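Local coordinates for uncharacterized protein (Escherichia coli O157:H7, PDB 4ZV9) that is of unknown function but, as a member of the dienelactone hydrolase family with an alpha/beta-hydrolase fold, probably hydrolyses ester or lactone bonds, at residues A14-Y19 / Y57-A62; E27-L32 / G77-G82; A139-P144 / T159-K164; A190-A193 / V197-A200. One frame throughout, in Å; residues are numbered along the deposited sequence.

Contact 1 (A14-Y19 / Y57-A62); sequences AEYITY and YIEDVA
The outermost strand 12-21 of the alpha/beta-hydrolase sheet meets helix 56-67 through one pair of side chains, Y16 and E59. Helix 56-67 is the connection between the parallel strands 42-48 and 71-75, and E59 points from it toward the strand. The two side chains cross at about a right angle and join at their polar ends. Y16 OH donates a hydrogen bond to E59 OE2 over 2.6 Å, a short bond between a phenol and a carboxylate at the protein surface. The hydroxyl comes from above the carboxylate, 36° out of its plane. Seen from the tyrosine, E59 OE2 lies at the ring edge, near the ring plane, and 3.4 Å from Y16 CE1. The second oxygen is farther off, with E59 OE1 3.5 Å from Y16 OH. E59 CG is anti to its own carbonyl carbon (chi1 -69°), directing the chain off the helix, and the extended form beyond CG carries the carboxylate to the Y16 hydroxyl. Y31 of the intervening strand 28-35 touches both partners: its ring meets that of Y16 with planes at about 45°, and E59 packs on it. R29 of the same strand adds a cation-pi contact to Y16. The Y16-E59 bond is this protein's own link from the edge strand to a crossover helix of the kind typical of the alpha/beta-hydrolase fold.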
loop_
_atom_site.group_PDB
_atom_site.type_symbol
_atom_site.label_atom_id
_atom_site.label_comp_id
_atom_site.label_asym_id
_atom_site.label_seq_id
_atom_site.Cartn_x
_atom_site.Cartn_y
_atom_site.Cartn_z
ATOM N N ALA A 14 13.826 11.864 1.140
ATOM C CA ALA A 14 13.308 10.902 2.111
ATOM C C ALA A 14 13.696 11.218 3.553
ATOM O O ALA A 14 14.819 11.635 3.810
ATOM C CB ALA A 14 13.822 9.508 1.768
ATOM N N GLU A 15 12.755 11.041 4.473
ATOM C CA GLU A 15 13.018 11.251 5.890
ATOM C C GLU A 15 12.052 10.441 6.716
ATOM O O GLU A 15 10.941 10.160 6.263
ATOM C CB GLU A 15 12.935 12.739 6.293
ATOM C CG GLU A 15 11.542 13.341 6.191
ATOM C CD GLU A 15 11.482 14.822 6.535
ATOM O OE1 GLU A 15 12.400 15.333 7.215
ATOM O OE2 GLU A 15 10.493 15.464 6.119
ATOM N N TYR A 16 12.472 10.065 7.924
ATOM C CA TYR A 16 11.563 9.400 8.863
ATOM C C TYR A 16 10.841 10.482 9.615
ATOM O O TYR A 16 11.418 11.531 9.930
ATOM C CB TYR A 16 12.313 8.472 9.823
ATOM C CG TYR A 16 12.920 7.294 9.117
ATOM C CD1 TYR A 16 12.138 6.199 8.748
ATOM C CD2 TYR A 16 14.273 7.268 8.806
ATOM C CE1 TYR A 16 12.691 5.118 8.088
ATOM C CE2 TYR A 16 14.835 6.196 8.149
ATOM C CZ TYR A 16 14.027 5.135 7.755
ATOM O OH TYR A 16 14.598 4.094 7.092
ATOM N N ILE A 17 9.562 10.256 9.873
ATOM C CA ILE A 17 8.746 11.196 10.606
ATOM C C ILE A 17 7.938 10.421 11.617
ATOM O O ILE A 17 7.975 9.187 11.639
ATOM C CB ILE A 17 7.744 11.942 9.692
ATOM C CG1 ILE A 17 6.719 10.974 9.077
ATOM C CG2 ILE A 17 8.474 12.719 8.607
ATOM C CD1 ILE A 17 5.502 11.682 8.506
ATOM N N THR A 18 7.209 11.142 12.448
ATOM C CA THR A 18 6.232 10.503 13.323
ATOM C C THR A 18 4.902 11.194 13.048
ATOM O O THR A 18 4.884 12.363 12.687
ATOM C CB THR A 18 6.579 10.601 14.818
ATOM O OG1 THR A 18 6.465 11.950 15.254
ATOM C CG2 THR A 18 7.999 10.108 15.093
ATOM N N TYR A 19 3.791 10.472 13.211
ATOM C CA TYR A 19 2.469 11.071 13.032
ATOM C C TYR A 19 1.528 10.469 14.076
ATOM O O TYR A 19 1.799 9.383 14.592
ATOM C CB TYR A 19 1.965 10.828 11.601
ATOM C CG TYR A 19 1.683 9.379 11.291
ATOM C CD1 TYR A 19 2.677 8.539 10.796
ATOM C CD2 TYR A 19 0.423 8.836 11.518
ATOM C CE1 TYR A 19 2.411 7.205 10.518
ATOM C CE2 TYR A 19 0.158 7.504 11.244
ATOM C CZ TYR A 19 1.153 6.697 10.744
ATOM O OH TYR A 19 0.892 5.375 10.504
ATOM N N TYR A 57 12.650 -3.364 1.159
ATOM C CA TYR A 57 11.851 -3.469 -0.065
ATOM C C TYR A 57 10.731 -2.457 -0.075
ATOM O O TYR A 57 10.575 -1.712 -1.038
ATOM C CB TYR A 57 11.287 -4.883 -0.218
ATOM C CG TYR A 57 10.043 -5.002 -1.087
ATOM C CD1 TYR A 57 10.082 -4.726 -2.455
ATOM C CD2 TYR A 57 8.841 -5.447 -0.539
ATOM C CE1 TYR A 57 8.947 -4.879 -3.254
ATOM C CE2 TYR A 57 7.714 -5.598 -1.315
ATOM C CZ TYR A 57 7.762 -5.317 -2.675
ATOM O OH TYR A 57 6.609 -5.473 -3.439
ATOM N N ILE A 58 9.991 -2.363 1.023
ATOM C CA ILE A 58 8.897 -1.396 1.104
ATOM C C ILE A 58 9.407 0.047 1.071
ATOM O O ILE A 58 8.784 0.926 0.467
ATOM C CB ILE A 58 8.026 -1.635 2.351
ATOM C CG1 ILE A 58 7.385 -3.019 2.268
ATOM C CG2 ILE A 58 6.968 -0.540 2.477
ATOM C CD1 ILE A 58 6.397 -3.191 1.109
ATOM N N GLU A 59 10.527 0.308 1.731
ATOM C CA GLU A 59 11.120 1.647 1.677
ATOM C C GLU A 59 11.480 2.002 0.232
ATOM O O GLU A 59 11.272 3.138 -0.220
ATOM C CB GLU A 59 12.333 1.755 2.613
ATOM C CG GLU A 59 11.932 1.711 4.079
ATOM C CD GLU A 59 13.110 1.915 5.035
ATOM O OE1 GLU A 59 14.234 1.585 4.647
ATOM O OE2 GLU A 59 12.888 2.375 6.170
ATOM N N ASP A 60 12.012 1.032 -0.506
ATOM C CA ASP A 60 12.321 1.263 -1.918
ATOM C C ASP A 60 11.026 1.574 -2.693
ATOM O O ASP A 60 11.004 2.469 -3.527
ATOM C CB ASP A 60 13.017 0.061 -2.531
ATOM C CG ASP A 60 13.630 0.384 -3.877
ATOM O OD1 ASP A 60 14.483 1.302 -3.947
ATOM O OD2 ASP A 60 13.314 -0.303 -4.848
ATOM N N VAL A 61 9.952 0.835 -2.416
ATOM C CA VAL A 61 8.691 1.078 -3.115
ATOM C C VAL A 61 8.221 2.515 -2.867
ATOM O O VAL A 61 7.744 3.180 -3.786
ATOM C CB VAL A 61 7.616 0.046 -2.733
ATOM C CG1 VAL A 61 6.256 0.441 -3.298
ATOM C CG2 VAL A 61 8.025 -1.322 -3.246
ATOM N N ALA A 62 8.376 2.989 -1.632
ATOM C CA ALA A 62 8.011 4.361 -1.301
ATOM C C ALA A 62 8.800 5.336 -2.165
ATOM O O ALA A 62 8.236 6.314 -2.683
ATOM C CB ALA A 62 8.201 4.630 0.170
#

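Contact 2 (E27-L32 / G77-G82); sequences EVRGYL and GLNSVG
The flat side-chain amide of N79 lies across the backbone of strand 28-35, with the backbone N and CB of R29 over one of its faces. The guanidinium of R29 is turned only 26° from the amide plane, yet the two groups do not stack, because the arginine chain runs on past the asparagine. In the alpha/beta-hydrolase sheet, strand 28-35 is antiparallel to strand 71-75, and the loop holding 77-82 leaves the latter at its carboxyl end, the end at which active sites of this fold lie. D76, just before the loop, still pairs by backbone hydrogen bonding with R29. The loop then folds back over the start of strand 28-35, where R29 and N79 have the closest CA atoms, 6.3 Å apart. N79 CG stands 3.7 Å from R29 CB and 3.8 Å from R29 N. One end of the amide, whose N and O cannot be told apart with confidence, lies near V28 CA and the carbonyl of E27, where the chain turns a corner. N79 CG is anti to the asparagine's own backbone N (chi1 -166°), which directs the amide across to the strand. R29 is extended from CG to NE and carries its charged end away from the loop, into a cation-pi contact with Y16. At its beginning the loop is tied inward by a hydrogen bond from G77 N to H49 NE2. Beyond N79 it is closed into a tight turn by the backbone bond from V81 N to L78 O, 3.0 Å long.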
loop_
_atom_site.group_PDB
_atom_site.type_symbol
_atom_site.label_atom_id
_atom_site.label_comp_id
_atom_site.label_asym_id
_atom_site.label_seq_id
_atom_site.Cartn_x
_atom_site.Cartn_y
_atom_site.Cartn_z
ATOM N N GLU A 27 2.041 7.802 18.751
ATOM C CA GLU A 27 2.930 8.480 17.814
ATOM C C GLU A 27 3.644 7.422 17.003
ATOM O O GLU A 27 4.538 6.774 17.522
ATOM C CB GLU A 27 3.975 9.349 18.526
ATOM C CG GLU A 27 3.456 10.607 19.212
ATOM C CD GLU A 27 2.636 11.492 18.286
ATOM O OE1 GLU A 27 3.118 11.847 17.191
ATOM O OE2 GLU A 27 1.503 11.838 18.653
ATOM N N VAL A 28 3.293 7.308 15.724
ATOM C CA VAL A 28 3.808 6.266 14.860
ATOM C C VAL A 28 4.887 6.780 13.890
ATOM O O VAL A 28 4.725 7.815 13.252
ATOM C CB VAL A 28 2.676 5.652 14.030
ATOM C CG1 VAL A 28 3.187 4.535 13.129
ATOM C CG2 VAL A 28 1.577 5.121 14.948
ATOM N N ARG A 29 5.965 6.016 13.776
ATOM C CA ARG A 29 7.065 6.341 12.878
ATOM C C ARG A 29 6.722 5.899 11.461
ATOM O O ARG A 29 6.133 4.831 11.265
ATOM C CB ARG A 29 8.302 5.601 13.362
ATOM C CG ARG A 29 9.506 5.571 12.431
ATOM C CD ARG A 29 10.647 4.843 13.130
ATOM N NE ARG A 29 11.760 4.474 12.254
ATOM C CZ ARG A 29 12.871 5.196 12.086
ATOM N NH1 ARG A 29 13.032 6.363 12.687
ATOM N NH2 ARG A 29 13.827 4.746 11.286
ATOM N N GLY A 30 7.100 6.710 10.483
ATOM C CA GLY A 30 6.894 6.394 9.083
ATOM C C GLY A 30 8.008 6.950 8.204
ATOM O O GLY A 30 8.683 7.909 8.582
ATOM N N TYR A 31 8.209 6.318 7.055
ATOM C CA TYR A 31 9.174 6.746 6.058
ATOM C C TYR A 31 8.429 7.595 5.031
ATOM O O TYR A 31 7.542 7.093 4.309
ATOM C CB TYR A 31 9.789 5.509 5.416
ATOM C CG TYR A 31 10.920 5.739 4.428
ATOM C CD1 TYR A 31 12.113 6.337 4.820
ATOM C CD2 TYR A 31 10.828 5.259 3.124
ATOM C CE1 TYR A 31 13.169 6.467 3.926
ATOM C CE2 TYR A 31 11.880 5.384 2.233
ATOM C CZ TYR A 31 13.026 6.005 2.618
ATOM O OH TYR A 31 14.059 6.131 1.708
ATOM N N LEU A 32 8.719 8.889 5.011
ATOM C CA LEU A 32 8.057 9.828 4.122
ATOM C C LEU A 32 8.996 10.190 2.966
ATOM O O LEU A 32 10.106 10.664 3.218
ATOM C CB LEU A 32 7.710 11.105 4.896
ATOM C CG LEU A 32 6.978 12.232 4.144
ATOM C CD1 LEU A 32 5.547 11.832 3.865
ATOM C CD2 LEU A 32 6.983 13.508 4.982
ATOM N N GLY A 77 4.698 -0.595 11.054
ATOM C CA GLY A 77 3.764 -1.353 11.887
ATOM C C GLY A 77 4.405 -2.039 13.076
ATOM O O GLY A 77 3.705 -2.550 13.954
ATOM N N LEU A 78 5.736 -2.081 13.094
ATOM C CA LEU A 78 6.456 -2.649 14.228
ATOM C C LEU A 78 6.980 -1.586 15.172
ATOM O O LEU A 78 7.772 -1.890 16.063
ATOM C CB LEU A 78 7.614 -3.513 13.734
ATOM C CG LEU A 78 7.203 -4.728 12.899
ATOM C CD1 LEU A 78 8.431 -5.559 12.543
ATOM C CD2 LEU A 78 6.180 -5.590 13.648
ATOM N N ASN A 79 6.519 -0.346 15.021
ATOM C CA ASN A 79 7.057 0.736 15.839
ATOM C C ASN A 79 6.842 0.544 17.331
ATOM O O ASN A 79 7.651 1.002 18.134
ATOM C CB ASN A 79 6.511 2.082 15.397
ATOM C CG ASN A 79 7.288 3.246 15.997
ATOM O OD1 ASN A 79 8.529 3.262 15.996
ATOM N ND2 ASN A 79 6.574 4.231 16.479
ATOM N N SER A 80 5.774 -0.155 17.710
ATOM C CA SER A 80 5.482 -0.380 19.123
ATOM C C SER A 80 6.353 -1.474 19.760
ATOM O O SER A 80 6.332 -1.637 20.972
ATOM C CB SER A 80 4.005 -0.756 19.315
ATOM O OG SER A 80 3.674 -1.978 18.671
ATOM N N VAL A 81 7.056 -2.257 18.942
ATOM C CA VAL A 81 7.879 -3.357 19.442
ATOM C C VAL A 81 9.329 -3.241 18.950
ATOM O O VAL A 81 9.979 -4.254 18.681
ATOM C CB VAL A 81 7.259 -4.743 19.096
ATOM C CG1 VAL A 81 5.982 -4.992 19.905
ATOM C CG2 VAL A 81 6.957 -4.880 17.605
ATOM N N GLY A 82 9.802 -2.000 18.791
ATOM C CA GLY A 82 11.185 -1.712 18.411
ATOM C C GLY A 82 11.521 -1.467 16.947
ATOM O O GLY A 82 12.688 -1.246 16.616
#

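Contact 3 (A139-P144 / T159-K164); sequences AAVAYP and TADVAK
Water 1 lies 2.6 Å from K164 O and 3.1 Å from V141 O, within hydrogen-bonding geometry of each; further acceptors compete for its two protons, so both bonds need not be made at once. The water sits between the last turn of helix 132-142 and the loop that leads into strand 169-174. Beside it the contact is apolar. V141 sets both methyl branches against one methylene: V141 CG1 lies 3.7 Å from D161 CB, and V141 CG2 lies 4.0 Å from that same CB. With CG1 anti to the valine's backbone N (chi1 166°), this branch also comes alongside the aliphatic chain of K164, whose CD is 4.3 Å from V141 CG1. K164 CB rests 3.8 Å from V141 O. Bent at its last torsion (chi4 72°), K164 turns its NZ back to D161 OD1 in a weak, 3.5 Å salt bridge. A157 and I165 add further packing to V141. The contact joins the end of the helix after strand 123-128 to the loop after strand 148-151, on the flank of the alpha/beta-hydrolase sheet.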
loop_
_atom_site.group_PDB
_atom_site.type_symbol
_atom_site.label_atom_id
_atom_site.label_comp_id
_atom_site.label_asym_id
_atom_site.label_seq_id
_atom_site.Cartn_x
_atom_site.Cartn_y
_atom_site.Cartn_z
ATOM N N ALA A 139 -9.253 -0.089 3.745
ATOM C CA ALA A 139 -9.275 1.373 3.639
ATOM C C ALA A 139 -10.322 1.839 2.628
ATOM O O ALA A 139 -11.005 2.856 2.858
ATOM C CB ALA A 139 -7.897 1.907 3.256
ATOM N N ALA A 140 -10.467 1.103 1.522
ATOM C CA ALA A 140 -11.483 1.439 0.532
ATOM C C ALA A 140 -12.884 1.361 1.146
ATOM O O ALA A 140 -13.750 2.154 0.817
ATOM C CB ALA A 140 -11.385 0.524 -0.678
ATOM N N VAL A 141 -13.094 0.384 2.026
ATOM C CA VAL A 141 -14.354 0.246 2.730
ATOM C C VAL A 141 -14.572 1.418 3.684
ATOM O O VAL A 141 -15.649 2.004 3.727
ATOM C CB VAL A 141 -14.417 -1.084 3.521
ATOM C CG1 VAL A 141 -15.569 -1.089 4.527
ATOM C CG2 VAL A 141 -14.530 -2.264 2.571
ATOM N N ALA A 142 -13.541 1.780 4.432
ATOM C CA ALA A 142 -13.672 2.802 5.471
ATOM C C ALA A 142 -13.679 4.283 5.044
ATOM O O ALA A 142 -14.240 5.102 5.750
ATOM C CB ALA A 142 -12.581 2.585 6.513
ATOM N N TYR A 143 -13.023 4.630 3.938
ATOM C CA TYR A 143 -12.858 6.035 3.534
ATOM C C TYR A 143 -13.509 6.341 2.195
ATOM O O TYR A 143 -12.897 6.131 1.150
ATOM C CB TYR A 143 -11.358 6.410 3.496
ATOM C CG TYR A 143 -10.763 6.451 4.884
ATOM C CD1 TYR A 143 -10.254 5.305 5.475
ATOM C CD2 TYR A 143 -10.762 7.632 5.629
ATOM C CE1 TYR A 143 -9.735 5.337 6.757
ATOM C CE2 TYR A 143 -10.249 7.672 6.913
ATOM C CZ TYR A 143 -9.742 6.521 7.471
ATOM O OH TYR A 143 -9.240 6.541 8.746
ATOM N N PRO A 144 -14.741 6.885 2.221
ATOM C CA PRO A 144 -15.413 7.160 0.952
ATOM C C PRO A 144 -14.691 8.186 0.062
ATOM O O PRO A 144 -14.892 8.176 -1.149
ATOM C CB PRO A 144 -16.807 7.650 1.372
ATOM C CG PRO A 144 -16.695 8.011 2.808
ATOM C CD PRO A 144 -15.609 7.150 3.380
ATOM N N THR A 159 -17.602 -9.090 2.025
ATOM C CA THR A 159 -18.666 -8.950 1.038
ATOM C C THR A 159 -19.784 -7.990 1.460
ATOM O O THR A 159 -20.247 -7.190 0.645
ATOM C CB THR A 159 -19.302 -10.313 0.679
ATOM O OG1 THR A 159 -18.296 -11.195 0.196
ATOM C CG2 THR A 159 -20.384 -10.152 -0.384
ATOM N N ALA A 160 -20.211 -8.056 2.719
ATOM C CA ALA A 160 -21.289 -7.180 3.202
ATOM C C ALA A 160 -20.928 -5.686 3.241
ATOM O O ALA A 160 -21.814 -4.842 3.356
ATOM C CB ALA A 160 -21.759 -7.637 4.573
ATOM N N ASP A 161 -19.644 -5.355 3.132
ATOM C CA ASP A 161 -19.192 -3.956 3.168
ATOM C C ASP A 161 -18.886 -3.351 1.808
ATOM O O ASP A 161 -18.549 -2.159 1.713
ATOM C CB ASP A 161 -17.908 -3.863 3.985
ATOM C CG ASP A 161 -18.104 -4.227 5.429
ATOM O OD1 ASP A 161 -19.085 -3.770 6.042
ATOM O OD2 ASP A 161 -17.233 -4.941 5.962
ATOM N N VAL A 162 -18.990 -4.152 0.753
ATOM C CA VAL A 162 -18.600 -3.704 -0.586
ATOM C C VAL A 162 -19.388 -2.476 -1.062
ATOM O O VAL A 162 -18.812 -1.593 -1.708
ATOM C CB VAL A 162 -18.648 -4.869 -1.592
ATOM C CG1 VAL A 162 -18.442 -4.398 -3.020
ATOM C CG2 VAL A 162 -17.581 -5.889 -1.234
ATOM N N ALA A 163 -20.665 -2.376 -0.701
ATOM C CA ALA A 163 -21.485 -1.221 -1.104
ATOM C C ALA A 163 -20.909 0.114 -0.618
ATOM O O ALA A 163 -21.120 1.149 -1.247
ATOM C CB ALA A 163 -22.927 -1.382 -0.625
ATOM N N LYS A 164 -20.160 0.090 0.487
ATOM C CA LYS A 164 -19.566 1.311 1.039
ATOM C C LYS A 164 -18.376 1.852 0.232
ATOM O O LYS A 164 -18.025 3.029 0.352
ATOM C CB LYS A 164 -19.103 1.062 2.475
ATOM C CG LYS A 164 -20.202 0.771 3.484
ATOM C CD LYS A 164 -19.571 0.508 4.853
ATOM C CE LYS A 164 -20.545 0.271 5.994
ATOM N NZ LYS A 164 -21.236 -1.044 5.908
HETATM O O HOH W 1 -16.325 4.269 1.797
#

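Contact 4 (A190-A193 / V197-A200); sequences ALKA and VYEA
Y198 holds CG between its backbone N and carbonyl carbon (chi1 77°), while L191 has CG anti to its carbonyl carbon (chi1 -71°), and these two settings lay the leucine over the tyrosine ring. L191 CD1 covers one face in a CH-pi contact, 4.2 Å from the ring centroid and 19° off the normal. It is displaced toward the rim on the CG side, where L191 CD1 lies 4.0 Å from Y198 CG. The stem of the leucine meets the ring too: L191 CB is 4.0 Å from Y198 CD1. K192, the next residue of the helix, runs past the hydroxyl end with its extended aliphatic chain. K192 CG stands at the ring edge, near its plane, and K192 CE comes to 3.1 Å from Y198 OH. That is a carbon-to-oxygen contact; the polar partner of the hydroxyl is E188, one turn earlier in the helix, whose OE2 is hydrogen-bonded to Y198 OH. The tyrosine is therefore held at both ends of its ring, by an apolar cover near CG and a polar bond at OH. L169 touches both L191 and Y198 from strand 169-174, the parallel neighbour of strand 198-203. Helix 184-193 lies on the path between those two strands, forming part of a beta-alpha-beta crossover, and V162 packs on L191 from the loop before strand 169-174.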
loop_
_atom_site.group_PDB
_atom_site.type_symbol
_atom_site.label_atom_id
_atom_site.label_comp_id
_atom_site.label_asym_id
_atom_site.label_seq_id
_atom_site.Cartn_x
_atom_site.Cartn_y
_atom_site.Cartn_z
ATOM N N ALA A 190 -19.732 -8.963 -5.855
ATOM C CA ALA A 190 -20.279 -7.847 -5.069
ATOM C C ALA A 190 -19.921 -6.493 -5.691
ATOM O O ALA A 190 -20.733 -5.559 -5.674
ATOM C CB ALA A 190 -19.799 -7.919 -3.639
ATOM N N LEU A 191 -18.712 -6.384 -6.238
ATOM C CA LEU A 191 -18.296 -5.150 -6.901
ATOM C C LEU A 191 -19.212 -4.879 -8.102
ATOM O O LEU A 191 -19.716 -3.766 -8.267
ATOM C CB LEU A 191 -16.828 -5.225 -7.340
ATOM C CG LEU A 191 -15.790 -5.168 -6.209
ATOM C CD1 LEU A 191 -14.422 -5.564 -6.735
ATOM C CD2 LEU A 191 -15.748 -3.798 -5.555
ATOM N N LYS A 192 -19.448 -5.911 -8.913
ATOM C CA LYS A 192 -20.316 -5.782 -10.078
ATOM C C LYS A 192 -21.754 -5.504 -9.679
ATOM O O LYS A 192 -22.400 -4.633 -10.260
ATOM C CB LYS A 192 -20.269 -7.040 -10.936
ATOM C CG LYS A 192 -18.962 -7.272 -11.657
ATOM C CD LYS A 192 -19.103 -8.419 -12.636
ATOM C CE LYS A 192 -17.847 -8.582 -13.470
ATOM N NZ LYS A 192 -18.060 -9.492 -14.624
ATOM N N ALA A 193 -22.259 -6.233 -8.685
ATOM C CA ALA A 193 -23.641 -6.043 -8.224
ATOM C C ALA A 193 -23.885 -4.626 -7.696
ATOM O O ALA A 193 -25.005 -4.128 -7.747
ATOM C CB ALA A 193 -24.000 -7.068 -7.161
ATOM N N VAL A 197 -16.305 0.784 -9.498
ATOM C CA VAL A 197 -15.244 0.969 -10.483
ATOM C C VAL A 197 -14.060 0.134 -10.040
ATOM O O VAL A 197 -13.525 0.345 -8.947
ATOM C CB VAL A 197 -14.837 2.463 -10.601
ATOM C CG1 VAL A 197 -13.621 2.646 -11.511
ATOM C CG2 VAL A 197 -16.011 3.291 -11.125
ATOM N N TYR A 198 -13.647 -0.815 -10.876
ATOM C CA TYR A 198 -12.479 -1.628 -10.570
ATOM C C TYR A 198 -11.887 -2.238 -11.826
ATOM O O TYR A 198 -12.548 -2.326 -12.857
ATOM C CB TYR A 198 -12.846 -2.767 -9.606
ATOM C CG TYR A 198 -13.564 -3.917 -10.284
ATOM C CD1 TYR A 198 -14.927 -3.853 -10.544
ATOM C CD2 TYR A 198 -12.875 -5.052 -10.695
ATOM C CE1 TYR A 198 -15.582 -4.886 -11.186
ATOM C CE2 TYR A 198 -13.528 -6.101 -11.336
ATOM C CZ TYR A 198 -14.877 -6.009 -11.575
ATOM O OH TYR A 198 -15.531 -7.042 -12.213
ATOM N N GLU A 199 -10.623 -2.638 -11.725
ATOM C CA GLU A 199 -9.967 -3.446 -12.755
ATOM C C GLU A 199 -9.164 -4.476 -11.984
ATOM O O GLU A 199 -8.547 -4.146 -10.968
ATOM C CB GLU A 199 -9.041 -2.641 -13.669
ATOM C CG GLU A 199 -9.761 -1.726 -14.641
ATOM C CD GLU A 199 -8.820 -1.028 -15.611
ATOM O OE1 GLU A 199 -7.636 -1.418 -15.715
ATOM O OE2 GLU A 199 -9.274 -0.086 -16.291
ATOM N N ALA A 200 -9.211 -5.726 -12.434
ATOM C CA ALA A 200 -8.481 -6.790 -11.754
ATOM C C ALA A 200 -7.686 -7.572 -12.765
ATOM O O ALA A 200 -8.150 -7.814 -13.874
ATOM C CB ALA A 200 -9.429 -7.707 -11.007
#

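The contacts fall into two pairs. Contacts 1 and 2, centres 10 Å apart, share adjoining antiparallel strands: I17 N and G30 O, like Y19 O and V28 N, are 2.8 Å apart and probably hydrogen-bonded. Contacts 3 and 4, centres 12 Å apart, meet through V162, whose CG1 is 3.7 Å from L191 CD2. The pairs stand well apart, with centres about 27 Å apart for contacts 1 and 3 and about 33 Å for contacts 2 and 4. Strand 123-128 of the main sheet leads to the modified C130, which by its Gly-x-Cys-x-Gly setting is probably the nucleophile, as in dienelactone hydrolases; helix 132-142, used by contact 3, follows.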